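Local coordinates for uncharacterized protein (Bacteroides uniformis, PDB 4Q5K), which probably acts as an N-acetylmuramoyl-L-alanine amidase on peptidoglycan, and holds a GlcNAc-1,6-anhydro-MurNAc disaccharide in its cleft, at residues Thr43-Val48 against Ala189-Ala194; Leu88-Asp93 against Ser121-His126. One frame throughout, in Å; residues are numbered along the deposited sequence.

Contact 1: Thr43-Val48 against Ala189-Ala194; sequences TLVEYV and AHMGIA. With 2YP ((2R)-2-[[(1R,2S,3R,4R,5R)-4-acetamido-2-[(2S,3R,4R,5S,6R)-3-acetamido-6-(hydroxymethyl)-4,5-bis(oxidanyl)oxan-2-yl]oxy-6,8-dioxabicyclo[3.2.1]octan-3-yl]oxy]propanoic acid), chain B.
Behind the cleft that holds the disaccharide 2YP, Val45 and Val48 of helix 41-53 pack on Met191, Gly192 and Ile193 of strand 188-197. Ile193 and Val48 meet end to end: with CG1 beside the backbone N (chi1 -61°), Ile193 extends CD1 to 3.8 Å from Val48 CG1, and the same methyl also touches Val48 CB and CG2. One turn earlier, Val45 CG2 faces the strand backbone, 4.2 Å from Gly192 CA, with Met191 CB and Ile193 CG1 flanking it slightly farther off. No hydrogen bond joins the two segments, whose axes come within 8.2 Å at 37°. A helix laid on an antiparallel sheet in this way is consistent with the papain-like core of clan CA. A CB on Gly192 would point away from the helix, whereas its neighbours Met191 and Ile193 direct theirs toward it. Trp94 and Ile176 also touch Val45. His190 instead turns to His205, which its NE2 hydrogen-bonds, consistent with the Cys-His-His sites of NlpC/P60 relatives. At the cleft, His190 N lies 3.3 Å from 2YP OA6, while Thr43 CG2 meets the hydroxymethyl carbon C6 of the GlcNAc at 3.8 Å.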
loop_
_atom_site.group_PDB
_atom_site.type_symbol
_atom_site.label_atom_id
_atom_site.label_comp_id
_atom_site.label_asym_id
_atom_site.label_seq_id
_atom_site.Cartn_x
_atom_site.Cartn_y
_atom_site.Cartn_z
ATOM N N THR A 43 -3.572 1.843 -5.034
ATOM C CA THR A 43 -5.016 1.867 -5.083
ATOM C C THR A 43 -5.597 0.453 -5.158
ATOM O O THR A 43 -6.636 0.179 -4.568
ATOM C CB THR A 43 -5.600 2.773 -6.204
ATOM O OG1 THR A 43 -5.368 2.193 -7.491
ATOM C CG2 THR A 43 -5.039 4.189 -6.150
ATOM N N LEU A 44 -4.890 -0.477 -5.791
ATOM C CA LEU A 44 -5.334 -1.870 -5.810
ATOM C C LEU A 44 -5.505 -2.389 -4.382
ATOM O O LEU A 44 -6.535 -2.951 -4.020
ATOM C CB LEU A 44 -4.334 -2.763 -6.553
ATOM C CG LEU A 44 -4.626 -4.275 -6.434
ATOM C CD1 LEU A 44 -5.973 -4.652 -7.071
ATOM C CD2 LEU A 44 -3.485 -5.085 -7.034
ATOM N N VAL A 45 -4.465 -2.240 -3.574
ATOM C CA VAL A 45 -4.506 -2.736 -2.209
ATOM C C VAL A 45 -5.631 -2.046 -1.430
ATOM O O VAL A 45 -6.341 -2.688 -0.666
ATOM C CB VAL A 45 -3.133 -2.533 -1.510
ATOM C CG1 VAL A 45 -3.241 -2.743 -0.014
ATOM C CG2 VAL A 45 -2.137 -3.477 -2.122
ATOM N N GLU A 46 -5.778 -0.731 -1.615
ATOM C CA GLU A 46 -6.852 -0.000 -0.927
ATOM C C GLU A 46 -8.240 -0.534 -1.290
ATOM O O GLU A 46 -9.076 -0.746 -0.399
ATOM C CB GLU A 46 -6.777 1.492 -1.218
ATOM C CG GLU A 46 -5.547 2.148 -0.641
ATOM C CD GLU A 46 -5.563 3.650 -0.751
ATOM O OE1 GLU A 46 -5.985 4.164 -1.813
ATOM O OE2 GLU A 46 -5.151 4.286 0.237
ATOM N N TYR A 47 -8.511 -0.754 -2.571
ATOM C CA TYR A 47 -9.822 -1.273 -2.964
ATOM C C TYR A 47 -10.075 -2.679 -2.420
ATOM O O TYR A 47 -11.170 -3.012 -1.971
ATOM C CB TYR A 47 -10.025 -1.275 -4.479
ATOM C CG TYR A 47 -9.882 0.070 -5.148
ATOM C CD1 TYR A 47 -10.503 1.205 -4.647
ATOM C CD2 TYR A 47 -9.155 0.192 -6.319
ATOM C CE1 TYR A 47 -10.388 2.435 -5.283
ATOM C CE2 TYR A 47 -9.022 1.419 -6.966
ATOM C CZ TYR A 47 -9.627 2.545 -6.435
ATOM O OH TYR A 47 -9.472 3.768 -7.043
ATOM N N VAL A 48 -9.043 -3.506 -2.443
ATOM C CA VAL A 48 -9.176 -4.866 -1.973
ATOM C C VAL A 48 -9.438 -4.865 -0.455
ATOM O O VAL A 48 -10.303 -5.569 0.039
ATOM C CB VAL A 48 -7.952 -5.700 -2.341
ATOM C CG1 VAL A 48 -8.000 -7.082 -1.665
ATOM C CG2 VAL A 48 -7.880 -5.884 -3.848
ATOM N N ALA A 189 8.419 1.586 -1.992
ATOM C CA ALA A 189 8.384 1.791 -3.437
ATOM C C ALA A 189 7.305 1.033 -4.195
ATOM O O ALA A 189 7.015 1.377 -5.335
ATOM C CB ALA A 189 9.732 1.406 -4.022
ATOM N N HIS A 190 6.715 0.008 -3.583
ATOM C CA HIS A 190 5.793 -0.859 -4.282
ATOM C C HIS A 190 5.031 -1.657 -3.227
ATOM O O HIS A 190 5.490 -1.813 -2.109
ATOM C CB HIS A 190 6.568 -1.775 -5.247
ATOM C CG HIS A 190 5.694 -2.566 -6.176
ATOM N ND1 HIS A 190 4.557 -2.040 -6.744
ATOM C CD2 HIS A 190 5.775 -3.841 -6.615
ATOM C CE1 HIS A 190 3.991 -2.949 -7.516
ATOM N NE2 HIS A 190 4.712 -4.047 -7.454
HETATM N N MSE A 191 3.879 -2.175 -3.609
HETATM C CA MSE A 191 3.023 -2.963 -2.723
HETATM C C MSE A 191 2.302 -4.042 -3.493
HETATM O O MSE A 191 2.119 -3.932 -4.709
HETATM C CB MSE A 191 1.915 -2.077 -2.094
HETATM C CG MSE A 191 2.362 -0.855 -1.433
HETATM SE SE MSE A 191 0.952 0.142 -0.735
HETATM C CE MSE A 191 0.741 -0.913 0.862
ATOM N N GLY A 192 1.841 -5.051 -2.761
ATOM C CA GLY A 192 0.997 -6.080 -3.328
ATOM C C GLY A 192 0.447 -6.986 -2.243
ATOM O O GLY A 192 0.545 -6.679 -1.054
ATOM N N ILE A 193 -0.122 -8.098 -2.683
ATOM C CA ILE A 193 -0.806 -9.047 -1.810
ATOM C C ILE A 193 -0.109 -10.401 -1.914
ATOM O O ILE A 193 0.142 -10.888 -3.018
ATOM C CB ILE A 193 -2.310 -9.178 -2.176
ATOM C CG1 ILE A 193 -3.010 -7.819 -2.023
ATOM C CG2 ILE A 193 -2.985 -10.219 -1.313
ATOM C CD1 ILE A 193 -4.356 -7.706 -2.660
ATOM N N ALA A 194 0.221 -10.983 -0.759
ATOM C CA ALA A 194 0.900 -12.273 -0.719
ATOM C C ALA A 194 0.025 -13.401 -1.259
ATOM O O ALA A 194 -1.146 -13.503 -0.919
ATOM C CB ALA A 194 1.303 -12.592 0.714
HETATM C C1 2YP B . 1.500 6.633 -3.951
HETATM O O1 2YP B . 2.689 6.189 -4.497
HETATM C C2 2YP B . 1.646 8.131 -3.744
HETATM C C3 2YP B . 0.314 8.756 -3.325
HETATM O O3 2YP B . 0.416 10.162 -3.443
HETATM C C4 2YP B . -0.843 8.280 -4.198
HETATM O OAC 2YP B . 4.367 8.823 -4.195
HETATM C CAB 2YP B . 3.953 8.683 -3.035
HETATM C CAA 2YP B . 4.864 8.794 -1.855
HETATM N N2 2YP B . 2.672 8.406 -2.751
HETATM O O4 2YP B . -2.073 8.661 -3.588
HETATM C C5 2YP B . -0.818 6.762 -4.329
HETATM C C6 2YP B . -1.892 6.216 -5.258
HETATM O O6 2YP B . -1.780 6.719 -6.592
HETATM O O5 2YP B . 0.456 6.360 -4.860
HETATM C CA4 2YP B . 2.943 4.777 -4.487
HETATM C CA3 2YP B . 4.112 4.609 -5.453
HETATM O OAH 2YP B . 4.013 3.332 -6.097
HETATM C CAI 2YP B . 3.726 3.456 -7.500
HETATM C CAJ 2YP B . 2.237 3.697 -7.692
HETATM C CAL 2YP B . 4.246 2.221 -8.244
HETATM O OAM 2YP B . 3.767 1.937 -9.351
HETATM O O 2YP B . 5.157 1.576 -7.638
HETATM C CA5 2YP B . 3.274 4.280 -3.079
HETATM O OA5 2YP B . 4.470 4.952 -2.607
HETATM C CA6 2YP B . 3.694 2.818 -3.025
HETATM O OA6 2YP B . 5.121 2.876 -3.200
HETATM C CA1 2YP B . 5.462 4.254 -3.312
HETATM C CA2 2YP B . 5.481 4.722 -4.771
HETATM N NAD 2YP B . 5.999 6.080 -4.855
HETATM C CAE 2YP B . 7.192 6.380 -5.330
HETATM O OAG 2YP B . 7.953 5.514 -5.744
HETATM C CAF 2YP B . 7.560 7.835 -5.323
#

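Contact 2: Leu88-Asp93 against Ser121-His126; sequences LHYIAD and SYMSSH. With 2YP ((2R)-2-[[(1R,2S,3R,4R,5R)-4-acetamido-2-[(2S,3R,4R,5S,6R)-3-acetamido-6-(hydroxymethyl)-4,5-bis(oxidanyl)oxan-2-yl]oxy-6,8-dioxabicyclo[3.2.1]octan-3-yl]oxy]propanoic acid), chain B.
Tyr90 OH is gripped twice: Met123 N donates to it across the contact at 2.9 Å, nearly straight at 165°, and Glu147 OE2 of helix 137-150 hydrogen-bonds it as well. The backbone N-H taken up belongs to the first turn of the short helix 122-125, so a side chain from outside meets its amino end; Ser121, at the N-cap position, makes no capping bond with its own side chain. Tyr90 and Met123, a selenomethionine, also make a Met-aromatic contact. The two side chains run alongside one another in opposite senses, Met123 CG coming to 3.7 Å from Tyr90 CZ and the selenium standing over one ring face, 4.1 Å from the centroid and 25° off the normal. A phenylalanine in place of Tyr90 would lack the hydroxyl and would probably leave Met123 N and Glu147 OE2 without their shared partner.

Bent at chi3 (74°), Met123 then turns its methyl from the tyrosine toward His89, whose side chain lies roughly perpendicular to its own. SE touches His89 CB at 3.5 Å, and CE lies over one imidazole face in a CH-pi contact. The same histidine holds the GlcNAc of 2YP at two points: ND1 shares a 2.6 Å hydrogen bond with O3, which lies at the ring edge, and the backbone O accepts from the acetamido N2 at 2.9 Å. A hydrogen bond between His89 NE2 and Tyr84 O, together with the one at ND1, fixes the rotation of the ring. On the muramyl side, Tyr122 CE2 meets the acetyl methyl CAF at 3.6 Å.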
loop_
_atom_site.group_PDB
_atom_site.type_symbol
_atom_site.label_atom_id
_atom_site.label_comp_id
_atom_site.label_asym_id
_atom_site.label_seq_id
_atom_site.Cartn_x
_atom_site.Cartn_y
_atom_site.Cartn_z
ATOM N N LEU A 88 -3.177 9.736 2.703
ATOM C CA LEU A 88 -2.023 9.094 3.325
ATOM C C LEU A 88 -1.005 8.671 2.284
ATOM O O LEU A 88 -0.798 7.494 1.999
ATOM C CB LEU A 88 -2.482 7.921 4.192
ATOM C CG LEU A 88 -3.333 8.379 5.391
ATOM C CD1 LEU A 88 -4.242 7.267 5.867
ATOM C CD2 LEU A 88 -2.424 8.868 6.478
ATOM N N HIS A 89 -0.318 9.669 1.739
ATOM C CA HIS A 89 0.608 9.480 0.630
ATOM C C HIS A 89 1.751 8.538 0.920
ATOM O O HIS A 89 2.151 7.754 0.066
ATOM C CB HIS A 89 1.178 10.840 0.195
ATOM C CG HIS A 89 0.141 11.780 -0.305
ATOM N ND1 HIS A 89 -0.539 11.554 -1.479
ATOM C CD2 HIS A 89 -0.348 12.930 0.205
ATOM C CE1 HIS A 89 -1.413 12.521 -1.662
ATOM N NE2 HIS A 89 -1.307 13.375 -0.664
ATOM N N TYR A 90 2.334 8.667 2.107
ATOM C CA TYR A 90 3.459 7.811 2.483
ATOM C C TYR A 90 2.951 6.538 3.145
ATOM O O TYR A 90 2.132 6.571 4.049
ATOM C CB TYR A 90 4.383 8.540 3.414
ATOM C CG TYR A 90 5.177 9.622 2.744
ATOM C CD1 TYR A 90 6.184 9.311 1.834
ATOM C CD2 TYR A 90 4.945 10.964 3.042
ATOM C CE1 TYR A 90 6.952 10.298 1.243
ATOM C CE2 TYR A 90 5.719 11.951 2.438
ATOM C CZ TYR A 90 6.715 11.634 1.552
ATOM O OH TYR A 90 7.549 12.584 0.978
ATOM N N ILE A 91 3.470 5.392 2.717
ATOM C CA ILE A 91 2.969 4.108 3.216
ATOM C C ILE A 91 3.255 3.945 4.712
ATOM O O ILE A 91 2.422 3.390 5.414
ATOM C CB ILE A 91 3.476 2.942 2.353
ATOM C CG1 ILE A 91 2.970 3.120 0.913
ATOM C CG2 ILE A 91 3.049 1.641 2.907
ATOM C CD1 ILE A 91 1.478 3.388 0.725
ATOM N N ALA A 92 4.358 4.501 5.246
ATOM C CA ALA A 92 4.536 4.428 6.711
ATOM C C ALA A 92 3.350 5.057 7.417
ATOM O O ALA A 92 2.882 4.555 8.427
ATOM C CB ALA A 92 5.812 5.139 7.148
ATOM N N ASP A 93 2.862 6.166 6.870
ATOM C CA ASP A 93 1.736 6.922 7.452
ATOM C C ASP A 93 0.430 6.138 7.290
ATOM O O ASP A 93 -0.393 6.092 8.199
ATOM C CB ASP A 93 1.670 8.294 6.759
ATOM C CG ASP A 93 1.029 9.383 7.584
ATOM O OD1 ASP A 93 0.702 9.175 8.772
ATOM O OD2 ASP A 93 0.876 10.467 6.994
ATOM N N SER A 121 11.228 12.304 2.848
ATOM C CA SER A 121 11.306 13.660 2.300
ATOM C C SER A 121 11.116 13.720 0.790
ATOM O O SER A 121 11.257 14.774 0.220
ATOM C CB SER A 121 12.662 14.285 2.643
ATOM O OG SER A 121 13.702 13.528 2.083
ATOM N N TYR A 122 10.772 12.615 0.151
ATOM C CA TYR A 122 10.747 12.534 -1.312
ATOM C C TYR A 122 9.815 13.543 -1.958
ATOM O O TYR A 122 10.202 14.203 -2.922
ATOM C CB TYR A 122 10.352 11.109 -1.755
ATOM C CG TYR A 122 10.487 10.836 -3.233
ATOM C CD1 TYR A 122 11.680 10.404 -3.780
ATOM C CD2 TYR A 122 9.411 11.036 -4.085
ATOM C CE1 TYR A 122 11.790 10.173 -5.145
ATOM C CE2 TYR A 122 9.519 10.798 -5.440
ATOM C CZ TYR A 122 10.702 10.356 -5.961
ATOM O OH TYR A 122 10.803 10.109 -7.302
HETATM N N MSE A 123 8.592 13.654 -1.462
HETATM C CA MSE A 123 7.598 14.481 -2.135
HETATM C C MSE A 123 7.938 15.968 -2.070
HETATM O O MSE A 123 7.886 16.656 -3.092
HETATM C CB MSE A 123 6.215 14.251 -1.555
HETATM C CG MSE A 123 5.718 12.834 -1.773
HETATM SE SE MSE A 123 4.004 12.497 -0.951
HETATM C CE MSE A 123 2.882 13.460 -2.172
ATOM N N SER A 124 8.318 16.460 -0.903
ATOM C CA SER A 124 8.695 17.867 -0.817
ATOM C C SER A 124 10.006 18.159 -1.530
ATOM O O SER A 124 10.240 19.286 -1.961
ATOM C CB SER A 124 8.746 18.354 0.617
ATOM O OG SER A 124 9.865 17.804 1.292
ATOM N N SER A 125 10.856 17.153 -1.679
ATOM C CA SER A 125 12.102 17.314 -2.437
ATOM C C SER A 125 11.883 17.354 -3.939
ATOM O O SER A 125 12.685 17.923 -4.656
ATOM C CB SER A 125 13.124 16.212 -2.095
ATOM O OG SER A 125 13.625 16.408 -0.787
ATOM N N HIS A 126 10.819 16.701 -4.400
ATOM C CA HIS A 126 10.543 16.555 -5.827
ATOM C C HIS A 126 9.101 16.936 -6.115
ATOM O O HIS A 126 8.331 16.143 -6.655
ATOM C CB HIS A 126 10.846 15.135 -6.290
ATOM C CG HIS A 126 12.250 14.733 -6.011
ATOM N ND1 HIS A 126 13.303 15.314 -6.672
ATOM C CD2 HIS A 126 12.784 13.880 -5.113
ATOM C CE1 HIS A 126 14.433 14.821 -6.216
ATOM N NE2 HIS A 126 14.150 13.954 -5.266
HETATM C C1 2YP B . 1.500 6.633 -3.951
HETATM O O1 2YP B . 2.689 6.189 -4.497
HETATM C C2 2YP B . 1.646 8.131 -3.744
HETATM C C3 2YP B . 0.314 8.756 -3.325
HETATM O O3 2YP B . 0.416 10.162 -3.443
HETATM C C4 2YP B . -0.843 8.280 -4.198
HETATM O OAC 2YP B . 4.367 8.823 -4.195
HETATM C CAB 2YP B . 3.953 8.683 -3.035
HETATM C CAA 2YP B . 4.864 8.794 -1.855
HETATM N N2 2YP B . 2.672 8.406 -2.751
HETATM O O4 2YP B . -2.073 8.661 -3.588
HETATM C C5 2YP B . -0.818 6.762 -4.329
HETATM C C6 2YP B . -1.892 6.216 -5.258
HETATM O O6 2YP B . -1.780 6.719 -6.592
HETATM O O5 2YP B . 0.456 6.360 -4.860
HETATM C CA4 2YP B . 2.943 4.777 -4.487
HETATM C CA3 2YP B . 4.112 4.609 -5.453
HETATM O OAH 2YP B . 4.013 3.332 -6.097
HETATM C CAI 2YP B . 3.726 3.456 -7.500
HETATM C CAJ 2YP B . 2.237 3.697 -7.692
HETATM C CAL 2YP B . 4.246 2.221 -8.244
HETATM O OAM 2YP B . 3.767 1.937 -9.351
HETATM O O 2YP B . 5.157 1.576 -7.638
HETATM C CA5 2YP B . 3.274 4.280 -3.079
HETATM O OA5 2YP B . 4.470 4.952 -2.607
HETATM C CA6 2YP B . 3.694 2.818 -3.025
HETATM O OA6 2YP B . 5.121 2.876 -3.200
HETATM C CA1 2YP B . 5.462 4.254 -3.312
HETATM C CA2 2YP B . 5.481 4.722 -4.771
HETATM N NAD 2YP B . 5.999 6.080 -4.855
HETATM C CAE 2YP B . 7.192 6.380 -5.330
HETATM O OAG 2YP B . 7.953 5.514 -5.744
HETATM C CAF 2YP B . 7.560 7.835 -5.323
#

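Contacts 1 and 2 have centres about 17 Å apart and meet directly where SE of Met191, a selenomethionine, packs against Ile91 CD1 at 3.6 Å. Trp94 of helix 91-100 spans the two: it touches Val45 and Met191 of contact 1 and Leu88 of contact 2, and its NE1 hydrogen-bonds Glu46 OE2. Both contacts border the same 2YP. Contact 2 supplies two hydrogen bonds to the GlcNAc unit, both from His89, whereas strand 189-194 of contact 1 runs beside the anhydro-MurNAc unit, whose lactyl group would carry the peptide in an amidase substrate. Tyr19, Asp40, Arg87 and Tyr130 add further hydrogen bonds to the disaccharide.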